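Local atomic coordinates of cell surface protein (Putative S-layer protein) (Clostridioides difficile R20291, PDB entry 5NJL), a protein that probably serves as an adhesin of the bacterial cell wall and S-layer, built as an extended three-domain molecule that adheres to cells in vitro. Residues Asn213-Thr218 / Ser268-Glu273; Asn70-Val75 / Thr261-Asp266. All blocks are in the same frame, centred on the assembly; numbering follows the deposited sequence.

Contact 1 of 2, residues Asn213-Thr218 / Ser268-Glu273; sequences NSDLNT and SGKAIE. With SO4 (sulfate ion), chain H.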
loop_
_atom_site.group_PDB
_atom_site.type_symbol
_atom_site.label_atom_id
_atom_site.label_comp_id
_atom_site.label_asym_id
_atom_site.label_seq_id
_atom_site.Cartn_x
_atom_site.Cartn_y
_atom_site.Cartn_z
ATOM N N ASN A 213 2.388 2.814 -26.165
ATOM C CA ASN A 213 3.271 3.125 -27.292
ATOM C C ASN A 213 2.521 4.087 -28.234
ATOM O O ASN A 213 2.009 3.689 -29.288
ATOM C CB ASN A 213 3.702 1.865 -28.035
ATOM C CG ASN A 213 4.803 2.136 -29.049
ATOM O OD1 ASN A 213 5.381 3.224 -29.088
ATOM N ND2 ASN A 213 5.128 1.125 -29.838
ATOM N N SER A 214 2.451 5.337 -27.802
ATOM C CA SER A 214 1.673 6.366 -28.476
ATOM C C SER A 214 2.194 7.731 -28.073
ATOM O O SER A 214 2.903 7.875 -27.050
ATOM C CB SER A 214 0.201 6.313 -28.078
ATOM O OG SER A 214 -0.335 5.014 -28.089
ATOM N N ASP A 215 1.840 8.725 -28.886
ATOM C CA ASP A 215 2.148 10.128 -28.627
ATOM C C ASP A 215 0.886 10.650 -27.966
ATOM O O ASP A 215 -0.189 10.652 -28.586
ATOM C CB ASP A 215 2.452 10.855 -29.957
ATOM C CG ASP A 215 3.010 12.278 -29.766
ATOM O OD1 ASP A 215 2.835 12.890 -28.690
ATOM O OD2 ASP A 215 3.619 12.798 -30.716
ATOM N N LEU A 216 1.002 11.087 -26.715
ATOM C CA LEU A 216 -0.165 11.378 -25.875
ATOM C C LEU A 216 -0.460 12.871 -25.766
ATOM O O LEU A 216 0.456 13.707 -25.685
ATOM C CB LEU A 216 0.056 10.834 -24.461
ATOM C CG LEU A 216 0.467 9.366 -24.371
ATOM C CD1 LEU A 216 0.806 9.025 -22.920
ATOM C CD2 LEU A 216 -0.617 8.457 -24.924
ATOM N N ASN A 217 -1.747 13.194 -25.752
ATOM C CA ASN A 217 -2.186 14.565 -25.627
ATOM C C ASN A 217 -3.610 14.568 -25.114
ATOM O O ASN A 217 -4.367 13.649 -25.402
ATOM C CB ASN A 217 -2.088 15.276 -26.985
ATOM C CG ASN A 217 -1.695 16.723 -26.848
ATOM O OD1 ASN A 217 -2.498 17.625 -27.115
ATOM N ND2 ASN A 217 -0.454 16.960 -26.414
ATOM N N THR A 218 -3.957 15.599 -24.342
ATOM C CA THR A 218 -5.299 15.759 -23.773
ATOM C C THR A 218 -5.893 17.098 -24.217
ATOM O O THR A 218 -5.242 18.136 -24.105
ATOM C CB THR A 218 -5.286 15.715 -22.232
ATOM O OG1 THR A 218 -4.604 14.537 -21.784
ATOM C CG2 THR A 218 -6.705 15.692 -21.677
ATOM N N SER A 268 1.262 11.303 -40.888
ATOM C CA SER A 268 2.659 10.835 -41.069
ATOM C C SER A 268 2.900 9.358 -40.695
ATOM O O SER A 268 4.025 8.842 -40.827
ATOM C CB SER A 268 3.646 11.727 -40.278
ATOM O OG SER A 268 3.497 11.605 -38.863
ATOM N N GLY A 269 1.852 8.691 -40.229
ATOM C CA GLY A 269 1.932 7.333 -39.771
ATOM C C GLY A 269 2.264 7.198 -38.290
ATOM O O GLY A 269 2.565 6.092 -37.849
ATOM N N LYS A 270 2.200 8.287 -37.519
ATOM C CA LYS A 270 2.558 8.254 -36.096
ATOM C C LYS A 270 1.365 7.792 -35.266
ATOM O O LYS A 270 0.232 8.242 -35.487
ATOM C CB LYS A 270 3.005 9.648 -35.610
ATOM C CG LYS A 270 3.598 9.683 -34.197
ATOM C CD LYS A 270 4.374 10.971 -33.889
ATOM C CE LYS A 270 5.865 10.848 -34.196
ATOM N NZ LYS A 270 6.656 12.090 -33.871
ATOM N N ALA A 271 1.634 6.949 -34.273
ATOM C CA ALA A 271 0.607 6.467 -33.340
ATOM C C ALA A 271 0.276 7.559 -32.320
ATOM O O ALA A 271 1.171 8.053 -31.581
ATOM C CB ALA A 271 1.122 5.235 -32.615
ATOM N N ILE A 272 -0.992 7.946 -32.278
ATOM C CA ILE A 272 -1.463 9.022 -31.430
ATOM C C ILE A 272 -2.517 8.461 -30.486
ATOM O O ILE A 272 -3.322 7.608 -30.878
ATOM C CB ILE A 272 -2.120 10.147 -32.255
ATOM C CG1 ILE A 272 -1.188 10.657 -33.364
ATOM C CG2 ILE A 272 -2.621 11.276 -31.354
ATOM C CD1 ILE A 272 0.132 11.226 -32.922
ATOM N N GLU A 273 -2.515 8.943 -29.242
ATOM C CA GLU A 273 -3.681 8.772 -28.390
ATOM C C GLU A 273 -4.077 10.085 -27.777
ATOM O O GLU A 273 -3.329 10.702 -27.003
ATOM C CB GLU A 273 -3.500 7.746 -27.277
ATOM C CG GLU A 273 -4.829 7.502 -26.578
ATOM C CD GLU A 273 -4.678 6.816 -25.243
ATOM O OE1 GLU A 273 -4.154 7.465 -24.303
ATOM O OE2 GLU A 273 -5.095 5.649 -25.149
HETATM S S SO4 H . 9.174 1.366 -31.315
HETATM O O1 SO4 H . 9.922 0.122 -31.007
HETATM O O2 SO4 H . 9.590 1.832 -32.662
HETATM O O3 SO4 H . 9.557 2.395 -30.315
HETATM O O4 SO4 H . 7.707 1.120 -31.316
#
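Leu-216 and Glu-273 face each other as a parallel bridge pair, their side chains on one side of the sheet and set obliquely to one another: CD2 of the leucine lies 3.8 Å from Glu-273 CB and close to OE1 as well. Glu-273 swings CG across from its own nitrogen (chi1 -172°) and runs on extended, which carries the carboxylate to its charged partner Lys-212, just before the first segment. Ser-214 CB rests against Glu-273 CB on that side too, while its hydroxyl bonds to Asn-70.

On the other face, Asp-215 pairs with Ile-272, whose CD1 comes within 3.8 Å of Asp-215 CB. The Asp-215 and Lys-270 side chains pass at a slant, Asp-215 OD2 lying 3.7 Å from Lys-270 CD, but its 4.4 Å to NZ is too long for a salt bridge, so attraction there is probably modest. Behind the side chains runs the regular parallel pattern: Asp-215 N to Ala-271 O at 2.9 Å, Glu-273 N to Asp-215 O at 3.0 Å, and Asn-217 N to Glu-273 O at 3.2 Å. Buried Ala-271 sets CB 3.8 Å from Asn-213 O and packs on Glu-69 and Asn-70. At the start of the segment, Asn-213 ND2 donates to O4 of a sulfate, probably from the crystallisation liquor, that Lys-11 also holds.

Strand 215-219 is an edge strand of a four-stranded mixed sheet, joined here to strand 271-278, whose other neighbour is the antiparallel strand 258-265. Thr-8 and Thr-10 of strand 5-10, from the adjoining sheet, touch Leu-216.

Contact 2 of 2, residues Asn70-Val75 / Thr261-Asp266; sequences NKELIV and TIKYTD
Lys-263 NZ is gripped from several directions. Its shortest bond across the contact is the salt bridge to Glu-72 OE1, at 2.9 Å, where the ammonium comes in from above the carboxylate plane. A second bond, 3.2 Å long, goes to the backbone oxygen of Asn-70, and here too the donor stands over the carbonyl plane, 57° out of it. A water 2.8 Å from Lys-263 NZ accepts a third bond and donates a weak one to Lys-71 O.

The lysine gets there by stretching out: beyond CG the chain is extended, and it meets the Glu-72 side chain at about a right angle. Glu-72 has CG set between its backbone N and carbonyl carbon (chi1 60°), which turns the acid toward the incoming ammonium.

Asn-70 runs the other way, its side chain sliding past that of Lys-263 in the opposite direction. Its amide lies beside the lysine's first carbons, ND2 being 3.6 Å from Lys-263 CB. The same ND2 makes a weak, bent bond to Tyr-264 O, at 3.2 Å and 131°, and gives a shorter one, 2.8 Å, to a water that also bonds Thr-265 OG1. Outside the two segments, Asn-70 OD1 bonds to Ser-214 OG and ND2 to Ile-272 O, so both ends of the amide are held and its rotation is probably fixed.

Backbone pairing is absent here. The start of strand 72-79, with the loop before it, and the end of strand 258-265, from different sheets, are joined by Lys-263, Glu-72, Asn-70 and two bridging waters: a polar surface junction in which the carboxylate and the peptide oxygen would both help to stabilise the lysine's positive charge.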
loop_
_atom_site.group_PDB
_atom_site.type_symbol
_atom_site.label_atom_id
_atom_site.label_comp_id
_atom_site.label_asym_id
_atom_site.label_seq_id
_atom_site.Cartn_x
_atom_site.Cartn_y
_atom_site.Cartn_z
ATOM N N ASN A 70 0.384 2.019 -30.717
ATOM C CA ASN A 70 -0.929 2.238 -30.075
ATOM C C ASN A 70 -1.424 1.040 -29.261
ATOM O O ASN A 70 -2.632 0.883 -29.052
ATOM C CB ASN A 70 -1.996 2.723 -31.097
ATOM C CG ASN A 70 -2.201 4.244 -31.075
ATOM O OD1 ASN A 70 -1.808 4.932 -30.139
ATOM N ND2 ASN A 70 -2.811 4.767 -32.118
ATOM N N LYS A 71 -0.484 0.215 -28.789
ATOM C CA LYS A 71 -0.801 -0.833 -27.803
ATOM C C LYS A 71 -0.303 -0.364 -26.437
ATOM O O LYS A 71 0.445 0.626 -26.324
ATOM C CB LYS A 71 -0.161 -2.174 -28.164
ATOM C CG LYS A 71 -0.555 -2.715 -29.541
ATOM C CD LYS A 71 -2.040 -2.995 -29.633
ATOM C CE LYS A 71 -2.357 -3.702 -30.935
ATOM N NZ LYS A 71 -3.799 -4.027 -30.999
ATOM N N GLU A 72 -0.746 -1.073 -25.406
ATOM C CA GLU A 72 -0.353 -0.755 -24.047
ATOM C C GLU A 72 -0.137 -1.981 -23.170
ATOM O O GLU A 72 -0.582 -3.091 -23.484
ATOM C CB GLU A 72 -1.386 0.175 -23.403
ATOM C CG GLU A 72 -2.784 -0.399 -23.314
ATOM C CD GLU A 72 -3.799 0.642 -22.868
ATOM O OE1 GLU A 72 -3.863 1.736 -23.479
ATOM O OE2 GLU A 72 -4.542 0.350 -21.911
ATOM N N LEU A 73 0.536 -1.723 -22.055
ATOM C CA LEU A 73 0.939 -2.741 -21.085
ATOM C C LEU A 73 0.667 -2.127 -19.711
ATOM O O LEU A 73 0.892 -0.927 -19.531
ATOM C CB LEU A 73 2.441 -2.984 -21.257
ATOM C CG LEU A 73 3.136 -4.280 -20.905
ATOM C CD1 LEU A 73 2.433 -5.469 -21.556
ATOM C CD2 LEU A 73 4.596 -4.191 -21.347
ATOM N N ILE A 74 0.186 -2.929 -18.764
ATOM C CA ILE A 74 -0.062 -2.469 -17.397
ATOM C C ILE A 74 0.977 -3.125 -16.491
ATOM O O ILE A 74 1.190 -4.319 -16.606
ATOM C CB ILE A 74 -1.476 -2.884 -16.913
ATOM C CG1 ILE A 74 -2.572 -2.354 -17.857
ATOM C CG2 ILE A 74 -1.741 -2.387 -15.492
ATOM C CD1 ILE A 74 -2.736 -0.851 -17.829
ATOM N N VAL A 75 1.633 -2.337 -15.642
ATOM C CA VAL A 75 2.580 -2.856 -14.642
ATOM C C VAL A 75 2.045 -2.477 -13.252
ATOM O O VAL A 75 1.799 -1.290 -13.005
ATOM C CB VAL A 75 3.989 -2.249 -14.826
ATOM C CG1 VAL A 75 4.961 -2.766 -13.776
ATOM C CG2 VAL A 75 4.521 -2.515 -16.235
ATOM N N THR A 261 -11.007 8.387 -25.013
ATOM C CA THR A 261 -9.743 8.393 -25.742
ATOM C C THR A 261 -10.004 8.013 -27.186
ATOM O O THR A 261 -10.911 7.231 -27.476
ATOM C CB THR A 261 -8.713 7.405 -25.142
ATOM O OG1 THR A 261 -9.269 6.087 -25.137
ATOM C CG2 THR A 261 -8.335 7.813 -23.737
ATOM N N ILE A 262 -9.209 8.593 -28.082
ATOM C CA ILE A 262 -9.198 8.193 -29.482
ATOM C C ILE A 262 -7.765 7.823 -29.775
ATOM O O ILE A 262 -6.868 8.654 -29.618
ATOM C CB ILE A 262 -9.583 9.337 -30.458
ATOM C CG1 ILE A 262 -10.745 10.163 -29.911
ATOM C CG2 ILE A 262 -9.899 8.772 -31.847
ATOM C CD1 ILE A 262 -10.745 11.591 -30.411
ATOM N N LYS A 263 -7.553 6.572 -30.142
ATOM C CA LYS A 263 -6.262 6.138 -30.671
ATOM C C LYS A 263 -6.407 6.200 -32.181
ATOM O O LYS A 263 -7.419 5.757 -32.727
ATOM C CB LYS A 263 -5.924 4.715 -30.235
ATOM C CG LYS A 263 -5.707 4.587 -28.734
ATOM C CD LYS A 263 -5.296 3.173 -28.305
ATOM C CE LYS A 263 -4.814 3.178 -26.852
ATOM N NZ LYS A 263 -4.091 1.950 -26.387
ATOM N N TYR A 264 -5.403 6.753 -32.849
ATOM C CA TYR A 264 -5.383 6.758 -34.308
ATOM C C TYR A 264 -3.964 6.908 -34.830
ATOM O O TYR A 264 -3.045 7.307 -34.093
ATOM C CB TYR A 264 -6.294 7.868 -34.854
ATOM C CG TYR A 264 -5.805 9.282 -34.620
ATOM C CD1 TYR A 264 -6.075 9.941 -33.429
ATOM C CD2 TYR A 264 -5.085 9.974 -35.604
ATOM C CE1 TYR A 264 -5.651 11.239 -33.221
ATOM C CE2 TYR A 264 -4.654 11.277 -35.397
ATOM C CZ TYR A 264 -4.935 11.898 -34.203
ATOM O OH TYR A 264 -4.533 13.184 -33.966
ATOM N N THR A 265 -3.813 6.621 -36.114
ATOM C CA THR A 265 -2.559 6.833 -36.821
ATOM C C THR A 265 -2.693 8.137 -37.629
ATOM O O THR A 265 -3.656 8.291 -38.413
ATOM C CB THR A 265 -2.273 5.628 -37.695
ATOM O OG1 THR A 265 -2.173 4.485 -36.845
ATOM C CG2 THR A 265 -0.969 5.775 -38.461
ATOM N N ASP A 266 -1.765 9.075 -37.408
ATOM C CA ASP A 266 -1.891 10.402 -38.011
ATOM C C ASP A 266 -1.410 10.380 -39.453
ATOM O O ASP A 266 -1.044 9.324 -39.987
ATOM C CB ASP A 266 -1.266 11.518 -37.135
ATOM C CG ASP A 266 0.270 11.587 -37.205
ATOM O OD1 ASP A 266 0.932 10.922 -38.055
ATOM O OD2 ASP A 266 0.826 12.346 -36.367
HETATM O O HOH W 1 -3.703 3.706 -34.564
HETATM O O HOH W 2 -1.612 3.157 -26.523
#

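How the contacts relate
Contact 1 is strand pairing within one sheet, partly buried and held by backbone hydrogen bonds; contact 2 lies nearer the surface and ties that sheet to the five-stranded one through side chains and water. They meet, with centres about 8 Å apart. Strands 271-278 and 258-265, one in each contact, are consecutive in the chain and adjacent in the same sheet, whereas 70-75 leads into strand 72-79 of the other sheet. Asn-70 bridges the two contacts: its backbone N probably bonds to Asn-213 O. Glu-273 also packs against Lys-263. Along the chain their segments alternate, and both contacts lie where the two sheets meet.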